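Local coordinates for protein LigF (Sphingobium sp. SYK-6, PDB 4XT0) that uses glutathione to cleave beta-aryl ether bonds in lignin breakdown, as a beta-etherase of the glutathione S-transferase superfamily, at residues A[114-119]-A[165-170]; A[107-112]-A[171-176]; A[42-47]-A[136-141]. One frame throughout, in Å; residues are numbered along the deposited sequence.

Contact 1 of 3, residues A[114-119]-A[165-170]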
loop_
_atom_site.group_PDB
_atom_site.type_symbol
_atom_site.label_atom_id
_atom_site.label_comp_id
_atom_site.label_asym_id
_atom_site.label_seq_id
_atom_site.Cartn_x
_atom_site.Cartn_y
_atom_site.Cartn_z
ATOM N N VAL A 114 -13.918 -3.289 -1.709
ATOM C CA VAL A 114 -14.861 -3.942 -0.796
ATOM C C VAL A 114 -15.373 -2.931 0.233
ATOM O O VAL A 114 -16.574 -2.813 0.466
ATOM C CB VAL A 114 -14.202 -5.139 -0.069
ATOM C CG1 VAL A 114 -15.079 -5.643 1.071
ATOM C CG2 VAL A 114 -13.893 -6.249 -1.063
ATOM N N SER A 115 -14.438 -2.190 0.819
ATOM C CA SER A 115 -14.746 -1.179 1.823
ATOM C C SER A 115 -15.717 -0.120 1.297
ATOM O O SER A 115 -16.702 0.207 1.966
ATOM C CB SER A 115 -13.443 -0.528 2.316
ATOM O OG SER A 115 -13.689 0.624 3.100
ATOM N N THR A 116 -15.455 0.401 0.098
ATOM C CA THR A 116 -16.332 1.414 -0.495
ATOM C C THR A 116 -17.780 0.943 -0.549
ATOM O O THR A 116 -18.700 1.701 -0.250
ATOM C CB THR A 116 -15.894 1.809 -1.920
ATOM O OG1 THR A 116 -14.560 2.327 -1.879
ATOM C CG2 THR A 116 -16.843 2.872 -2.491
ATOM N N ILE A 117 -17.982 -0.318 -0.916
ATOM C CA ILE A 117 -19.334 -0.861 -0.956
ATOM C C ILE A 117 -19.895 -0.944 0.471
ATOM O O ILE A 117 -21.067 -0.650 0.701
ATOM C CB ILE A 117 -19.362 -2.236 -1.650
ATOM C CG1 ILE A 117 -18.864 -2.101 -3.096
ATOM C CG2 ILE A 117 -20.760 -2.823 -1.631
ATOM C CD1 ILE A 117 -19.403 -0.871 -3.813
ATOM N N GLY A 118 -19.039 -1.311 1.424
ATOM C CA GLY A 118 -19.401 -1.321 2.834
ATOM C C GLY A 118 -19.855 0.025 3.390
ATOM O O GLY A 118 -20.850 0.091 4.117
ATOM N N TRP A 119 -19.137 1.098 3.059
ATOM C CA TRP A 119 -19.527 2.441 3.501
ATOM C C TRP A 119 -20.869 2.872 2.911
ATOM O O TRP A 119 -21.650 3.576 3.557
ATOM C CB TRP A 119 -18.451 3.471 3.136
ATOM C CG TRP A 119 -17.295 3.505 4.099
ATOM C CD1 TRP A 119 -16.165 2.733 4.058
ATOM C CD2 TRP A 119 -17.159 4.348 5.252
ATOM N NE1 TRP A 119 -15.338 3.047 5.108
ATOM C CE2 TRP A 119 -15.924 4.034 5.856
ATOM C CE3 TRP A 119 -17.958 5.339 5.826
ATOM C CZ2 TRP A 119 -15.471 4.675 7.010
ATOM C CZ3 TRP A 119 -17.507 5.972 6.970
ATOM C CH2 TRP A 119 -16.275 5.638 7.548
ATOM N N ASP A 165 -20.527 1.431 -9.371
ATOM C CA ASP A 165 -20.327 0.510 -10.487
ATOM C C ASP A 165 -18.855 0.133 -10.639
ATOM O O ASP A 165 -18.508 -1.038 -10.805
ATOM C CB ASP A 165 -20.826 1.128 -11.794
ATOM C CG ASP A 165 -22.250 1.648 -11.695
ATOM O OD1 ASP A 165 -23.006 1.157 -10.827
ATOM O OD2 ASP A 165 -22.608 2.545 -12.492
ATOM N N GLU A 166 -17.991 1.136 -10.589
ATOM C CA GLU A 166 -16.569 0.897 -10.771
ATOM C C GLU A 166 -16.011 0.049 -9.618
ATOM O O GLU A 166 -15.216 -0.874 -9.840
ATOM C CB GLU A 166 -15.819 2.224 -10.889
ATOM C CG GLU A 166 -14.316 2.122 -10.733
ATOM C CD GLU A 166 -13.632 1.419 -11.898
ATOM O OE1 GLU A 166 -14.327 1.008 -12.852
ATOM O OE2 GLU A 166 -12.389 1.266 -11.860
ATOM N N GLU A 167 -16.455 0.345 -8.397
ATOM C CA GLU A 167 -15.977 -0.371 -7.218
ATOM C C GLU A 167 -16.336 -1.844 -7.288
ATOM O O GLU A 167 -15.513 -2.710 -6.943
ATOM C CB GLU A 167 -16.546 0.249 -5.943
ATOM C CG GLU A 167 -15.986 1.629 -5.621
ATOM C CD GLU A 167 -14.477 1.702 -5.740
ATOM O OE1 GLU A 167 -13.786 0.869 -5.126
ATOM O OE2 GLU A 167 -13.974 2.590 -6.457
ATOM N N PHE A 168 -17.564 -2.121 -7.724
ATOM C CA PHE A 168 -18.024 -3.488 -7.945
ATOM C C PHE A 168 -17.146 -4.220 -8.957
ATOM O O PHE A 168 -16.796 -5.377 -8.728
ATOM C CB PHE A 168 -19.495 -3.515 -8.410
ATOM C CG PHE A 168 -20.469 -3.718 -7.291
ATOM C CD1 PHE A 168 -20.456 -4.898 -6.556
ATOM C CD2 PHE A 168 -21.386 -2.733 -6.957
ATOM C CE1 PHE A 168 -21.344 -5.097 -5.505
ATOM C CE2 PHE A 168 -22.286 -2.926 -5.909
ATOM C CZ PHE A 168 -22.262 -4.110 -5.182
ATOM N N ARG A 169 -16.788 -3.566 -10.070
ATOM C CA ARG A 169 -15.906 -4.208 -11.054
ATOM C C ARG A 169 -14.562 -4.605 -10.456
ATOM O O ARG A 169 -14.020 -5.663 -10.776
ATOM C CB ARG A 169 -15.634 -3.319 -12.271
ATOM C CG ARG A 169 -14.916 -4.123 -13.372
ATOM C CD ARG A 169 -14.064 -3.313 -14.334
ATOM N NE ARG A 169 -12.717 -3.083 -13.835
ATOM C CZ ARG A 169 -12.265 -1.882 -13.516
ATOM N NH1 ARG A 169 -13.065 -0.838 -13.665
ATOM N NH2 ARG A 169 -11.032 -1.722 -13.057
ATOM N N LYS A 170 -14.004 -3.750 -9.608
ATOM C CA LYS A 170 -12.717 -4.048 -8.996
ATOM C C LYS A 170 -12.819 -5.219 -8.010
ATOM O O LYS A 170 -11.879 -6.008 -7.867
ATOM C CB LYS A 170 -12.160 -2.800 -8.312
ATOM C CG LYS A 170 -11.526 -1.817 -9.289
ATOM C CD LYS A 170 -12.003 -0.402 -9.057
ATOM C CE LYS A 170 -11.266 0.253 -7.918
ATOM N NZ LYS A 170 -11.754 1.634 -7.650
#
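Thr116 and Glu167 bring their CA atoms to 7.0 Å of each other where helices 93-121 and 161-182 pass, the short segment axes 9.1 Å apart and running roughly antiparallel, at 138°. This is helix-helix packing in the all-helical C-terminal domain of the glutathione S-transferase fold, and its closest contacts are between carbons. Glu167 and Ile117 share most of the contact. Glu167 CG lies 3.5 Å from Thr116 CG2, the two side chains crossing at about a right angle, while Glu167 CB meets Ile117 CD1 at 3.7 Å. Thr116 presents its methyl because OG1 sits beside its own backbone N (chi1 -59°), from where it hydrogen-bonds back to Trp112 O one turn earlier. The acid is bent at chi2, and its end turns along its own helix: Lys170 NZ meets Glu167 OE2 at 2.7 Å in a salt bridge, approaching on the syn side but 32° out of the carboxylate plane. With an alanine at Glu167, the methyl of Thr116 would probably face a gap where CG had been, and the ammonium of Lys170 would lose its carboxylate mate. Phe214 and Tyr217, both from loop regions, pack on Ile117 and Phe168 respectively. Ile117 works with both branches: CG2 is 4.1 Å from Phe168 CZ, and CD1 lies over one face of the Phe168 ring, offset toward the rim.

Contact 2 of 3, residues A[107-112]-A[171-176]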
loop_
_atom_site.group_PDB
_atom_site.type_symbol
_atom_site.label_atom_id
_atom_site.label_comp_id
_atom_site.label_asym_id
_atom_site.label_seq_id
_atom_site.Cartn_x
_atom_site.Cartn_y
_atom_site.Cartn_z
ATOM N N ASP A 107 -3.792 -3.751 0.817
ATOM C CA ASP A 107 -3.753 -2.323 1.196
ATOM C C ASP A 107 -4.001 -1.347 0.051
ATOM O O ASP A 107 -4.488 -0.236 0.279
ATOM C CB ASP A 107 -2.397 -1.967 1.840
ATOM C CG ASP A 107 -2.276 -2.465 3.280
ATOM O OD1 ASP A 107 -3.293 -2.480 4.014
ATOM O OD2 ASP A 107 -1.162 -2.847 3.691
ATOM N N GLU A 108 -3.645 -1.728 -1.170
ATOM C CA GLU A 108 -3.679 -0.778 -2.281
ATOM C C GLU A 108 -4.830 -0.999 -3.251
ATOM O O GLU A 108 -5.063 -0.168 -4.120
ATOM C CB GLU A 108 -2.355 -0.832 -3.050
ATOM C CG GLU A 108 -1.154 -0.475 -2.162
ATOM C CD GLU A 108 0.187 -0.902 -2.739
ATOM O OE1 GLU A 108 0.279 -1.022 -3.978
ATOM O OE2 GLU A 108 1.149 -1.098 -1.943
ATOM N N TYR A 109 -5.524 -2.126 -3.138
ATOM C CA TYR A 109 -6.579 -2.439 -4.118
ATOM C C TYR A 109 -7.789 -3.143 -3.499
ATOM O O TYR A 109 -8.899 -2.621 -3.526
ATOM C CB TYR A 109 -5.976 -3.294 -5.245
ATOM C CG TYR A 109 -6.836 -3.433 -6.490
ATOM C CD1 TYR A 109 -6.690 -2.555 -7.560
ATOM C CD2 TYR A 109 -7.780 -4.453 -6.604
ATOM C CE1 TYR A 109 -7.483 -2.684 -8.724
ATOM C CE2 TYR A 109 -8.561 -4.595 -7.754
ATOM C CZ TYR A 109 -8.406 -3.710 -8.807
ATOM O OH TYR A 109 -9.175 -3.850 -9.941
ATOM N N PHE A 110 -7.561 -4.329 -2.933
ATOM C CA PHE A 110 -8.650 -5.229 -2.539
ATOM C C PHE A 110 -9.484 -4.668 -1.384
ATOM O O PHE A 110 -10.718 -4.699 -1.433
ATOM C CB PHE A 110 -8.071 -6.614 -2.170
ATOM C CG PHE A 110 -9.115 -7.673 -1.849
ATOM C CD1 PHE A 110 -10.405 -7.593 -2.352
ATOM C CD2 PHE A 110 -8.788 -8.750 -1.029
ATOM C CE1 PHE A 110 -11.345 -8.555 -2.042
ATOM C CE2 PHE A 110 -9.726 -9.729 -0.717
ATOM C CZ PHE A 110 -11.011 -9.631 -1.221
ATOM N N CYS A 111 -8.828 -4.169 -0.341
ATOM C CA CYS A 111 -9.571 -3.650 0.800
ATOM C C CYS A 111 -10.483 -2.500 0.382
ATOM O O CYS A 111 -11.627 -2.431 0.807
ATOM C CB CYS A 111 -8.634 -3.171 1.913
ATOM S SG CYS A 111 -9.529 -2.393 3.295
ATOM N N TRP A 112 -9.987 -1.614 -0.471
ATOM C CA TRP A 112 -10.720 -0.385 -0.748
ATOM C C TRP A 112 -11.977 -0.550 -1.605
ATOM O O TRP A 112 -12.973 0.159 -1.387
ATOM C CB TRP A 112 -9.769 0.647 -1.376
ATOM C CG TRP A 112 -8.602 0.966 -0.481
ATOM C CD1 TRP A 112 -7.295 1.083 -0.857
ATOM C CD2 TRP A 112 -8.628 1.169 0.948
ATOM N NE1 TRP A 112 -6.513 1.367 0.236
ATOM C CE2 TRP A 112 -7.304 1.421 1.355
ATOM C CE3 TRP A 112 -9.644 1.174 1.918
ATOM C CZ2 TRP A 112 -6.965 1.670 2.689
ATOM C CZ3 TRP A 112 -9.304 1.416 3.242
ATOM C CH2 TRP A 112 -7.977 1.664 3.613
ATOM N N VAL A 171 -13.964 -5.343 -7.342
ATOM C CA VAL A 171 -14.182 -6.499 -6.483
ATOM C C VAL A 171 -14.101 -7.760 -7.345
ATOM O O VAL A 171 -13.460 -8.740 -6.965
ATOM C CB VAL A 171 -15.548 -6.441 -5.735
ATOM C CG1 VAL A 171 -15.793 -7.731 -4.968
ATOM C CG2 VAL A 171 -15.587 -5.261 -4.780
ATOM N N GLY A 172 -14.737 -7.720 -8.511
ATOM C CA GLY A 172 -14.686 -8.832 -9.438
ATOM C C GLY A 172 -13.259 -9.154 -9.834
ATOM O O GLY A 172 -12.855 -10.313 -9.796
ATOM N N VAL A 173 -12.491 -8.133 -10.204
ATOM C CA VAL A 173 -11.072 -8.317 -10.514
ATOM C C VAL A 173 -10.354 -8.970 -9.345
ATOM O O VAL A 173 -9.567 -9.900 -9.542
ATOM C CB VAL A 173 -10.365 -6.984 -10.855
ATOM C CG1 VAL A 173 -8.855 -7.179 -10.898
ATOM C CG2 VAL A 173 -10.860 -6.445 -12.175
ATOM N N SER A 174 -10.650 -8.500 -8.131
ATOM C CA SER A 174 -9.953 -8.976 -6.933
ATOM C C SER A 174 -10.217 -10.447 -6.669
ATOM O O SER A 174 -9.311 -11.211 -6.337
ATOM C CB SER A 174 -10.366 -8.162 -5.700
ATOM O OG SER A 174 -9.966 -6.808 -5.806
ATOM N N VAL A 175 -11.477 -10.831 -6.801
ATOM C CA VAL A 175 -11.901 -12.203 -6.565
ATOM C C VAL A 175 -11.353 -13.165 -7.634
ATOM O O VAL A 175 -10.958 -14.291 -7.315
ATOM C CB VAL A 175 -13.450 -12.267 -6.502
ATOM C CG1 VAL A 175 -13.963 -13.648 -6.839
ATOM C CG2 VAL A 175 -13.921 -11.808 -5.128
ATOM N N ALA A 176 -11.329 -12.724 -8.893
ATOM C CA ALA A 176 -10.721 -13.511 -9.964
ATOM C C ALA A 176 -9.226 -13.738 -9.698
ATOM O O ALA A 176 -8.701 -14.821 -9.945
ATOM C CB ALA A 176 -10.922 -12.828 -11.329
#
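Tyr109, met first along 107-112, reaches over to both Val173 and Ser174. It lies within the wider pi-type turn at 107-110, and CG stands anti to the backbone N (chi1 -166°), which sends the ring out toward the other helix. The ring edge carrying CD2 and CE2 faces Ser174 OG in plane, with CE2 3.3 Å from that oxygen. Farther out, Tyr109 OH lies 3.5 Å from Val173 CB, the two side chains crossing at about a right angle, and the hydroxyl hydrogen-bonds to Glu147 of the second subunit. These are two long helices of the GST C-terminal domain, 93-121 and 161-182, and here their segment axes cross at 111° and 9.4 Å apart. Phe110 comes next. Its CD1 approaches Ser174 CB obliquely at 3.4 Å, while Ile203 and Ala204 of helix 195-204 pack against the same side chain. Ser174 therefore fits between two aromatic rings, and the CA atoms of Phe110 and Ser174 come within 5.9 Å, a closeness that the small serine side chain probably allows. Set beside its own backbone N, Ser174 OG hydrogen-bonds to Lys170 O one turn back, which satisfies this buried hydroxyl within its own helix.

Contact 3 of 3, residues A[42-47]-A[136-141]; sequences EQHSDW and EEHINK. With GSH (glutathione), chain B.
His44 ND1 and His138 NE2 are hydrogen-bonded at 2.9 Å, N-H...N angle 155°, either nitrogen being a possible donor. The imidazoles meet rim to rim, planes turned 41° apart, each nitrogen lying near the plane of the other ring. On its glutathione side, His44 gives a weak hydrogen bond from NE2 to O31 of the glycyl carboxylate, 3.1 Å away. Gln43 NE2 grips that same O31 at 3.1 Å with a nearly straight bond, 177°, and Gln43 CG lies over one face of the His44 ring. Behind this first shell, CG of His138 stands anti to the backbone N, carrying the ring from helix 132-142 across to His44; its ND1 is hydrogen-bonded to Asn142, and Phe41 meets its ring. Within 42-47, Ser45 OG caps helix 46-51 at Phe48 N and also donates to Glu42 O at 2.7 Å, which probably steadies the turn carrying Gln43 and His44. The contact thus links the thioredoxin-like N-terminal domain to the helical C-terminal domain beside the glutathione site. With a carboxylate at one end and a second imidazole at the other, His44 is probably polarised, and any positive charge on the pair would probably be favoured by the nearby glycyl carboxylate.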
loop_
_atom_site.group_PDB
_atom_site.type_symbol
_atom_site.label_atom_id
_atom_site.label_comp_id
_atom_site.label_asym_id
_atom_site.label_seq_id
_atom_site.Cartn_x
_atom_site.Cartn_y
_atom_site.Cartn_z
ATOM N N GLU A 42 -16.300 5.636 19.211
ATOM C CA GLU A 42 -15.220 5.688 20.191
ATOM C C GLU A 42 -13.859 5.887 19.523
ATOM O O GLU A 42 -12.922 6.365 20.170
ATOM C CB GLU A 42 -15.210 4.424 21.058
ATOM C CG GLU A 42 -16.276 4.457 22.152
ATOM C CD GLU A 42 -16.281 3.224 23.043
ATOM O OE1 GLU A 42 -15.483 2.285 22.803
ATOM O OE2 GLU A 42 -17.106 3.194 23.986
ATOM N N GLN A 43 -13.744 5.563 18.234
ATOM C CA GLN A 43 -12.459 5.781 17.542
ATOM C C GLN A 43 -12.189 7.281 17.421
ATOM O O GLN A 43 -11.079 7.695 17.091
ATOM C CB GLN A 43 -12.427 5.104 16.156
ATOM C CG GLN A 43 -13.290 5.748 15.073
ATOM C CD GLN A 43 -14.736 5.256 15.104
ATOM O OE1 GLN A 43 -15.230 4.820 16.144
ATOM N NE2 GLN A 43 -15.412 5.323 13.966
ATOM N N HIS A 44 -13.209 8.092 17.710
ATOM C CA HIS A 44 -13.079 9.546 17.647
ATOM C C HIS A 44 -13.105 10.166 19.036
ATOM O O HIS A 44 -13.167 11.385 19.179
ATOM C CB HIS A 44 -14.198 10.147 16.796
ATOM C CG HIS A 44 -14.226 9.624 15.396
ATOM N ND1 HIS A 44 -15.383 9.563 14.647
ATOM C CD2 HIS A 44 -13.243 9.133 14.608
ATOM C CE1 HIS A 44 -15.112 9.057 13.460
ATOM N NE2 HIS A 44 -13.816 8.783 13.410
ATOM N N SER A 45 -13.080 9.321 20.061
ATOM C CA SER A 45 -13.112 9.809 21.433
ATOM C C SER A 45 -11.778 10.467 21.747
ATOM O O SER A 45 -10.776 10.194 21.077
ATOM C CB SER A 45 -13.398 8.673 22.417
ATOM O OG SER A 45 -12.322 7.751 22.453
ATOM N N ASP A 46 -11.761 11.335 22.756
ATOM C CA ASP A 46 -10.521 11.989 23.167
ATOM C C ASP A 46 -9.537 10.981 23.756
ATOM O O ASP A 46 -8.329 11.107 23.567
ATOM C CB ASP A 46 -10.796 13.104 24.180
ATOM C CG ASP A 46 -11.544 14.279 23.571
ATOM O OD1 ASP A 46 -11.298 14.600 22.386
ATOM O OD2 ASP A 46 -12.378 14.881 24.281
ATOM N N TRP A 47 -10.051 9.975 24.458
ATOM C CA TRP A 47 -9.168 8.991 25.069
ATOM C C TRP A 47 -8.530 8.087 24.015
ATOM O O TRP A 47 -7.391 7.662 24.188
ATOM C CB TRP A 47 -9.901 8.156 26.135
ATOM C CG TRP A 47 -10.909 7.142 25.655
ATOM C CD1 TRP A 47 -12.269 7.281 25.650
ATOM C CD2 TRP A 47 -10.643 5.815 25.158
ATOM N NE1 TRP A 47 -12.863 6.139 25.164
ATOM C CE2 TRP A 47 -11.890 5.225 24.857
ATOM C CE3 TRP A 47 -9.472 5.079 24.929
ATOM C CZ2 TRP A 47 -12.001 3.931 24.337
ATOM C CZ3 TRP A 47 -9.586 3.788 24.408
ATOM C CH2 TRP A 47 -10.839 3.231 24.121
ATOM N N GLU A 136 -23.005 16.643 11.502
ATOM C CA GLU A 136 -22.027 17.561 10.931
ATOM C C GLU A 136 -21.083 18.119 11.996
ATOM O O GLU A 136 -19.901 18.338 11.731
ATOM C CB GLU A 136 -22.728 18.702 10.189
ATOM C CG GLU A 136 -21.944 19.201 8.982
ATOM C CD GLU A 136 -21.658 18.095 7.975
ATOM O OE1 GLU A 136 -22.571 17.293 7.676
ATOM O OE2 GLU A 136 -20.510 18.015 7.491
ATOM N N GLU A 137 -21.605 18.338 13.199
ATOM C CA GLU A 137 -20.778 18.796 14.309
ATOM C C GLU A 137 -19.685 17.789 14.626
ATOM O O GLU A 137 -18.526 18.159 14.811
ATOM C CB GLU A 137 -21.619 19.035 15.561
ATOM C CG GLU A 137 -20.797 19.491 16.756
ATOM C CD GLU A 137 -21.534 19.344 18.074
ATOM O OE1 GLU A 137 -22.610 18.705 18.092
ATOM O OE2 GLU A 137 -21.034 19.865 19.094
ATOM N N HIS A 138 -20.066 16.517 14.694
ATOM C CA HIS A 138 -19.120 15.451 15.010
ATOM C C HIS A 138 -18.049 15.338 13.931
ATOM O O HIS A 138 -16.859 15.279 14.233
ATOM C CB HIS A 138 -19.843 14.112 15.176
ATOM C CG HIS A 138 -18.922 12.957 15.432
ATOM N ND1 HIS A 138 -18.218 12.809 16.609
ATOM C CD2 HIS A 138 -18.571 11.904 14.654
ATOM C CE1 HIS A 138 -17.486 11.712 16.550
ATOM N NE2 HIS A 138 -17.681 11.144 15.372
ATOM N N ILE A 139 -18.479 15.317 12.674
ATOM C CA ILE A 139 -17.561 15.183 11.548
ATOM C C ILE A 139 -16.569 16.339 11.504
ATOM O O ILE A 139 -15.374 16.138 11.287
ATOM C CB ILE A 139 -18.315 15.127 10.200
ATOM C CG1 ILE A 139 -19.230 13.902 10.141
ATOM C CG2 ILE A 139 -17.340 15.120 9.033
ATOM C CD1 ILE A 139 -18.517 12.601 10.395
ATOM N N ASN A 140 -17.074 17.547 11.728
ATOM C CA ASN A 140 -16.274 18.750 11.547
ATOM C C ASN A 140 -15.205 18.952 12.611
ATOM O O ASN A 140 -14.161 19.542 12.332
ATOM C CB ASN A 140 -17.184 19.983 11.491
ATOM C CG ASN A 140 -17.829 20.162 10.131
ATOM O OD1 ASN A 140 -17.283 19.719 9.114
ATOM N ND2 ASN A 140 -18.992 20.805 10.102
ATOM N N LYS A 141 -15.449 18.466 13.824
ATOM C CA LYS A 141 -14.487 18.695 14.894
ATOM C C LYS A 141 -13.825 17.429 15.463
ATOM O O LYS A 141 -12.901 17.534 16.270
ATOM C CB LYS A 141 -15.154 19.477 16.024
ATOM C CG LYS A 141 -15.992 18.648 16.972
ATOM C CD LYS A 141 -15.738 19.077 18.411
ATOM C CE LYS A 141 -16.607 18.309 19.394
ATOM N NZ LYS A 141 -16.232 18.616 20.802
HETATM N N1 GSH B . -4.496 2.026 6.647
HETATM C CA1 GSH B . -5.175 1.749 7.921
HETATM C C1 GSH B . -4.886 0.342 8.435
HETATM O O11 GSH B . -4.806 0.135 9.630
HETATM O O12 GSH B . -4.735 -0.690 7.590
HETATM C CB1 GSH B . -6.693 1.914 7.701
HETATM C CG1 GSH B . -7.388 1.792 9.054
HETATM C CD1 GSH B . -8.893 1.833 8.865
HETATM O OE1 GSH B . -9.367 2.126 7.785
HETATM N N2 GSH B . -9.695 1.540 9.909
HETATM C CA2 GSH B . -11.159 1.574 9.765
HETATM C C2 GSH B . -11.724 2.627 10.696
HETATM O O2 GSH B . -11.094 2.945 11.688
HETATM C CB2 GSH B . -11.743 0.218 10.186
HETATM S SG2 GSH B . -11.359 -1.100 8.988
HETATM N N3 GSH B . -12.932 3.209 10.446
HETATM C CA3 GSH B . -13.457 4.202 11.398
HETATM C C3 GSH B . -13.448 5.624 10.878
HETATM O O31 GSH B . -14.150 6.448 11.422
HETATM O O32 GSH B . -12.673 5.986 9.836
#

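Overall arrangement
Contacts 1 and 2 are neighbouring parts of one interface between helices 93-121 and 161-182, with centres 9 Å apart and contact 1 nested inside the chain loop closed by contact 2. They meet directly where Lys170 CG lies 3.2 Å from Tyr109 OH, and both reach Glu147 of the second subunit: Arg169 of contact 1 by a salt bridge, Tyr109 of contact 2 by a hydrogen bond. Contact 3 stands apart, its centre about 26 Å from that of contact 1 and about 30 Å from that of contact 2. It alone holds residues of the glutathione pocket; the side chains of Thr116 and Tyr109 stay about 11 and 10 Å from a bound glutathione.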